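Local atomic coordinates of uncharacterized protein (Acidithiobacillus ferrooxidans, PDB entry 3LUU), a protein that is of unknown function but binds zinc and carries a domain resembling the N-terminal part of gamma-butyrobetaine hydroxylase. Residues 13-16 and 17-20; 23-26 and 27-31. All coordinates share one frame; numbering follows the deposited sequence.

Contact 1: 13-16 and 17-20; sequences RPLM and ISRV
L15 and V20 pair as an antiparallel, hydrogen-bonded couple where strand 9-15 turns back into strand 20-25. L15 N gives its hydrogen to V20 O at 2.8 Å, with an angle of 161° at the hydrogen, so the donor is used by a short, nearly straight bond. In return L15 O takes two backbone donors. V20 N reaches L15 O at 3.3 Å, in the carbonyl plane; R19 N comes to 2.9 Å from L15 O, but is bent to 124° and counts as weak. Two consecutive residues thus face L15, and R19 has positive phi: a G1 beta bulge closes the hairpin.

The side chains of L15 and V20 leave the same face of the sheet and, in one of the two deposited conformers of V20, meet through L15 CD1 and V20 CG2, 3.8 Å apart. S18 OG lies beside this pair, 3.3 Å from L15 CB, because chi1 of 61° sets the hydroxyl between the backbone N and the carbonyl carbon; this is van der Waals packing of an oxygen on a methylene. At the turn, M16 O accepts from a water at 3.2 Å, and the same water takes a weak bond from R19 NH1. The aliphatic start of the R19 chain passes M16 O with CG at 3.5 Å, while its NH2 is bonded to E62 O.

The turn is therefore held chiefly by main-chain hydrogen bonds: both polar backbone atoms of L15 are engaged across it, and a water bonds the outer carbonyl of M16 while being only weakly bonded itself by R19 NH1.

Contact 2: 23-26 and 27-31; sequences VDWA and DGHTS
The indole of W25 presents its N-H edge to S31: NE1 donates to OG at 2.7 Å, with 164° at the hydrogen and the oxygen close to the ring plane. W25 has chi1 of -59°, which turns CG away from its own carbonyl carbon and lets the ring run back along the hairpin. V23 CG1 rests on one ring face, 3.5 Å above the plane and offset toward the rim. R96, of helix 92-98, makes a cation-pi contact with the indole. S31 OG is also hydrogen-bonded to D99, so the indole N-H meets an oxygen already fixed by a second partner. H29 touches the indole obliquely, its CD2 4.1 Å from W25 CD1, and bonds through NE2 to D99 as well. Replacing W25 with an alanine is likely to leave S31 OG without its indole donor and to open a gap beside V23 CG1.

The other face of the hairpin carries D24 and T30, a non-hydrogen-bonded pair whose side chains lie side by side and point the same way. T30 OG1 donates to D24 OD1 at 2.7 Å, meeting it on the anti side and 31° out of the carboxylate plane.

Around the bend, W25 N bonds H29 O at 2.8 Å, almost in line with the carbonyl, and G28 N reaches W25 O at 3.2 Å from above its plane. D27 OD1 accepts from H29 N in an Asx turn, approached from above the carboxylate plane, while OD2 forms a salt bridge to the same R96. These two backbone bonds, the type I turn from W25 to G28 and the positive phi of G28 define a 3:5 beta hairpin with a G1 bulge, joining strands 20-25 and 30-34 of the three-stranded antiparallel sheet.

Contacts 1 and 2 are successive turns of one antiparallel sheet, met in series along the chain, with strand 20-25 running from the first to the second. Their centres are 16 Å apart, yet they touch through R13, whose NH2 forms a 2.8 Å salt bridge with D24 OD1 and packs against T30 CG2 at 3.6 Å; R13 also pairs with E11 and E22. All three strands are thereby tied together on the face bearing D24. Neither contact supplies a zinc ligand; H37, E41 and E101 do. The side chains of V20 and S31 lie about 13 and 12 Å from the bound zinc ion, placing both turns beyond its first shell.

Contact 1: 13-16 and 17-20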
ATOM      1  N   ARG A  13       0.419  -5.828  -7.524  1.00 12.62           N
ATOM      2  CA  ARG A  13       1.226  -7.030  -7.364  1.00 14.31           C
ATOM      3  C   ARG A  13       1.917  -6.971  -6.027  1.00 16.29           C
ATOM      4  O   ARG A  13       2.988  -6.397  -5.924  1.00 15.48           O
ATOM      5  CB  ARG A  13       2.298  -7.122  -8.450  1.00 14.01           C
ATOM      6  CG  ARG A  13       1.725  -7.304  -9.816  1.00 16.27           C
ATOM      7  CD  ARG A  13       2.820  -7.277 -10.838  1.00 18.50           C
ATOM      8  NE  ARG A  13       3.497  -5.976 -10.930  1.00 16.31           N
ATOM      9  CZ  ARG A  13       3.067  -4.935 -11.648  1.00 18.80           C
ATOM     10  NH1 ARG A  13       1.933  -4.994 -12.336  1.00 18.05           N
ATOM     11  NH2 ARG A  13       3.781  -3.820 -11.675  1.00 18.37           N
ATOM     12  N   PRO A  14       1.350  -7.620  -5.011  1.00 16.60           N
ATOM     13  CA  PRO A  14       2.099  -7.713  -3.766  1.00 17.34           C
ATOM     14  C   PRO A  14       3.155  -8.830  -3.841  1.00 17.48           C
ATOM     15  O   PRO A  14       2.813 -10.007  -4.038  1.00 17.11           O
ATOM     16  CB  PRO A  14       1.021  -7.999  -2.727  1.00 19.46           C
ATOM     17  CG  PRO A  14      -0.116  -8.580  -3.467  1.00 20.28           C
ATOM     18  CD  PRO A  14       0.010  -8.212  -4.924  1.00 16.90           C
ATOM     19  N   LEU A  15       4.431  -8.453  -3.720  1.00 16.04           N
ATOM     20  CA  LEU A  15       5.565  -9.370  -3.916  1.00 16.42           C
ATOM     21  C   LEU A  15       6.125  -9.796  -2.563  1.00 14.87           C
ATOM     22  O   LEU A  15       6.768  -9.023  -1.869  1.00 16.08           O
ATOM     23  CB  LEU A  15       6.638  -8.718  -4.795  1.00 16.53           C
ATOM     24  CG  LEU A  15       6.233  -8.240  -6.214  1.00 19.31           C
ATOM     25  CD1 LEU A  15       7.305  -7.303  -6.803  1.00 15.22           C
ATOM     26  CD2 LEU A  15       5.936  -9.453  -7.155  1.00 17.23           C
HETATM   27  N   MSE A  16       5.869 -11.044  -2.186  1.00 16.76           N
HETATM   28  CA  MSE A  16       6.240 -11.545  -0.865  0.50 17.15           C
HETATM   29  C   MSE A  16       7.745 -11.683  -0.666  1.00 18.23           C
HETATM   30  O   MSE A  16       8.232 -11.482   0.429  1.00 21.29           O
HETATM   31  CB  MSE A  16       5.593 -12.897  -0.583  0.50 15.40           C
HETATM   32  CG  MSE A  16       4.108 -12.941  -0.775  0.50 18.58           C
HETATM   33 SE   MSE A  16       3.259 -11.616   0.364  0.38 17.68          SE
HETATM   34  CE  MSE A  16       4.200 -12.117   2.003  0.50  8.59           C
ATOM     35  N   ILE A  17       8.474 -12.053  -1.709  1.00 14.67           N
ATOM     36  CA  ILE A  17       9.911 -12.289  -1.556  1.00 16.40           C
ATOM     37  C   ILE A  17      10.647 -10.953  -1.370  1.00 16.50           C
ATOM     38  O   ILE A  17      11.381 -10.797  -0.427  1.00 17.49           O
ATOM     39  CB  ILE A  17      10.500 -13.145  -2.739  1.00 15.18           C
ATOM     40  CG1 ILE A  17       9.721 -14.482  -2.870  1.00 15.31           C
ATOM     41  CG2 ILE A  17      12.018 -13.406  -2.573  1.00 15.20           C
ATOM     42  CD1 ILE A  17       9.619 -15.266  -1.595  1.00 17.91           C
ATOM     43  N   SER A  18      10.411  -9.996  -2.254  1.00 14.71           N
ATOM     44  CA  SER A  18      11.020  -8.691  -2.167  1.00 14.69           C
ATOM     45  C   SER A  18      10.370  -7.726  -1.145  1.00 17.29           C
ATOM     46  O   SER A  18      10.939  -6.700  -0.806  1.00 16.34           O
ATOM     47  CB  SER A  18      11.083  -8.081  -3.554  1.00 14.85           C
ATOM     48  OG  SER A  18       9.790  -7.929  -4.083  1.00 20.53           O
ATOM     49  N   ARG A  19       9.186  -8.078  -0.655  1.00 16.40           N
ATOM     50  CA  ARG A  19       8.460  -7.325   0.363  1.00 14.59           C
ATOM     51  C   ARG A  19       8.085  -5.928  -0.094  1.00 12.66           C
ATOM     52  O   ARG A  19       8.242  -4.948   0.657  1.00 13.83           O
ATOM     53  CB  ARG A  19       9.183  -7.329   1.714  1.00 17.42           C
ATOM     54  CG  ARG A  19       9.565  -8.747   2.136  1.00 24.15           C
ATOM     55  CD  ARG A  19       9.313  -9.069   3.611  1.00 42.06           C
ATOM     56  NE  ARG A  19      10.283  -8.444   4.513  1.00 46.70           N
ATOM     57  CZ  ARG A  19      11.568  -8.802   4.655  1.00 51.85           C
ATOM     58  NH1 ARG A  19      12.098  -9.787   3.930  1.00 51.63           N
ATOM     59  NH2 ARG A  19      12.346  -8.157   5.533  1.00 46.09           N
ATOM     60  N   VAL A  20       7.504  -5.893  -1.294  1.00 13.16           N
ATOM     61  CA  VAL A  20       7.045  -4.636  -1.885  0.50 14.57           C
ATOM     62  C   VAL A  20       5.767  -4.878  -2.637  1.00 15.93           C
ATOM     63  O   VAL A  20       5.506  -5.981  -3.168  1.00 14.45           O
ATOM     64  CB  VAL A  20       8.072  -3.939  -2.829  0.50 17.39           C
ATOM     65  CG1 VAL A  20       9.412  -3.776  -2.141  0.50 16.98           C
ATOM     66  CG2 VAL A  20       8.210  -4.675  -4.161  0.50 16.14           C
TER
HETATM   67  O   HOH W   1      10.670 -12.356   2.294  1.00 42.30           O

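Contact 2: 23-26 and 27-31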
ATOM      1  N   VAL A  23       2.125  -1.182  -7.890  1.00 15.14           N
ATOM      2  CA  VAL A  23       0.842  -0.734  -8.439  1.00 14.97           C
ATOM      3  C   VAL A  23       1.145   0.012  -9.734  1.00 15.24           C
ATOM      4  O   VAL A  23       1.942   0.941  -9.742  1.00 15.53           O
ATOM      5  CB  VAL A  23       0.079   0.224  -7.501  1.00 14.20           C
ATOM      6  CG1 VAL A  23      -1.298   0.592  -8.155  1.00 11.55           C
ATOM      7  CG2 VAL A  23      -0.082  -0.373  -6.099  1.00 11.93           C
ATOM      8  N   ASP A  24       0.551  -0.450 -10.817  1.00 18.06           N
ATOM      9  CA  ASP A  24       0.658   0.205 -12.109  1.00 17.31           C
ATOM     10  C   ASP A  24      -0.490   1.191 -12.187  1.00 18.56           C
ATOM     11  O   ASP A  24      -1.637   0.833 -11.902  1.00 17.10           O
ATOM     12  CB  ASP A  24       0.473  -0.779 -13.236  1.00 16.80           C
ATOM     13  CG  ASP A  24       1.632  -1.741 -13.407  1.00 17.55           C
ATOM     14  OD1 ASP A  24       2.799  -1.507 -12.996  1.00 20.41           O
ATOM     15  OD2 ASP A  24       1.338  -2.763 -14.021  1.00 14.18           O
ATOM     16  N   TRP A  25      -0.176   2.418 -12.601  1.00 21.06           N
ATOM     17  CA  TRP A  25      -1.163   3.503 -12.641  1.00 21.93           C
ATOM     18  C   TRP A  25      -1.368   3.935 -14.081  1.00 19.42           C
ATOM     19  O   TRP A  25      -0.516   3.654 -14.916  1.00 20.62           O
ATOM     20  CB  TRP A  25      -0.639   4.694 -11.859  1.00 20.17           C
ATOM     21  CG  TRP A  25      -0.318   4.446 -10.413  1.00 19.84           C
ATOM     22  CD1 TRP A  25       0.920   4.336  -9.871  1.00 15.33           C
ATOM     23  CD2 TRP A  25      -1.245   4.306  -9.337  1.00 11.72           C
ATOM     24  NE1 TRP A  25       0.826   4.142  -8.516  1.00 19.76           N
ATOM     25  CE2 TRP A  25      -0.497   4.114  -8.166  1.00 17.23           C
ATOM     26  CE3 TRP A  25      -2.639   4.311  -9.251  1.00 16.81           C
ATOM     27  CZ2 TRP A  25      -1.103   3.974  -6.892  1.00 17.89           C
ATOM     28  CZ3 TRP A  25      -3.238   4.177  -8.008  1.00 21.51           C
ATOM     29  CH2 TRP A  25      -2.464   3.993  -6.839  1.00 17.86           C
ATOM     30  N   ALA A  26      -2.449   4.664 -14.338  1.00 20.77           N
ATOM     31  CA  ALA A  26      -2.815   5.082 -15.705  1.00 21.98           C
ATOM     32  C   ALA A  26      -1.888   6.160 -16.330  1.00 22.89           C
ATOM     33  O   ALA A  26      -1.860   6.289 -17.552  1.00 23.36           O
ATOM     34  CB  ALA A  26      -4.256   5.519 -15.740  1.00 20.82           C
ATOM     35  N   ASP A  27      -1.117   6.912 -15.532  1.00 20.55           N
ATOM     36  CA  ASP A  27      -0.122   7.853 -16.099  1.00 22.62           C
ATOM     37  C   ASP A  27       1.201   7.133 -16.542  1.00 22.34           C
ATOM     38  O   ASP A  27       2.206   7.785 -16.893  1.00 21.54           O
ATOM     39  CB  ASP A  27       0.176   8.994 -15.092  1.00 22.24           C
ATOM     40  CG  ASP A  27       0.931   8.510 -13.866  1.00 31.84           C
ATOM     41  OD1 ASP A  27       0.785   7.291 -13.543  1.00 25.89           O
ATOM     42  OD2 ASP A  27       1.688   9.323 -13.234  1.00 23.27           O
ATOM     43  N   GLY A  28       1.204   5.794 -16.469  1.00 21.97           N
ATOM     44  CA  GLY A  28       2.370   4.969 -16.814  1.00 20.85           C
ATOM     45  C   GLY A  28       3.339   4.756 -15.680  1.00 22.00           C
ATOM     46  O   GLY A  28       4.329   4.058 -15.836  1.00 23.43           O
ATOM     47  N   HIS A  29       3.074   5.361 -14.526  1.00 21.36           N
ATOM     48  CA  HIS A  29       3.941   5.177 -13.394  1.00 19.54           C
ATOM     49  C   HIS A  29       3.629   3.826 -12.721  1.00 18.70           C
ATOM     50  O   HIS A  29       2.502   3.372 -12.758  1.00 17.15           O
ATOM     51  CB  HIS A  29       3.745   6.328 -12.393  1.00 20.67           C
ATOM     52  CG  HIS A  29       4.713   6.291 -11.269  1.00 17.59           C
ATOM     53  ND1 HIS A  29       6.073   6.288 -11.475  1.00 28.60           N
ATOM     54  CD2 HIS A  29       4.532   6.223  -9.928  1.00 23.98           C
ATOM     55  CE1 HIS A  29       6.694   6.228 -10.312  1.00 27.99           C
ATOM     56  NE2 HIS A  29       5.782   6.185  -9.357  1.00 19.91           N
ATOM     57  N   THR A  30       4.654   3.188 -12.151  1.00 22.46           N
ATOM     58  CA  THR A  30       4.473   2.037 -11.262  1.00 21.70           C
ATOM     59  C   THR A  30       5.065   2.416  -9.914  1.00 23.40           C
ATOM     60  O   THR A  30       6.245   2.797  -9.822  1.00 24.19           O
ATOM     61  CB  THR A  30       5.145   0.768 -11.798  1.00 21.61           C
ATOM     62  OG1 THR A  30       4.626   0.487 -13.091  1.00 20.21           O
ATOM     63  CG2 THR A  30       4.885  -0.462 -10.868  1.00 16.75           C
ATOM     64  N   SER A  31       4.243   2.348  -8.867  1.00 22.91           N
ATOM     65  CA  SER A  31       4.743   2.570  -7.519  1.00 22.12           C
ATOM     66  C   SER A  31       5.290   1.268  -7.018  1.00 23.26           C
ATOM     67  O   SER A  31       4.760   0.201  -7.334  1.00 21.27           O
ATOM     68  CB  SER A  31       3.635   3.050  -6.590  1.00 22.89           C
ATOM     69  OG  SER A  31       3.067   4.278  -7.021  1.00 24.94           O
TER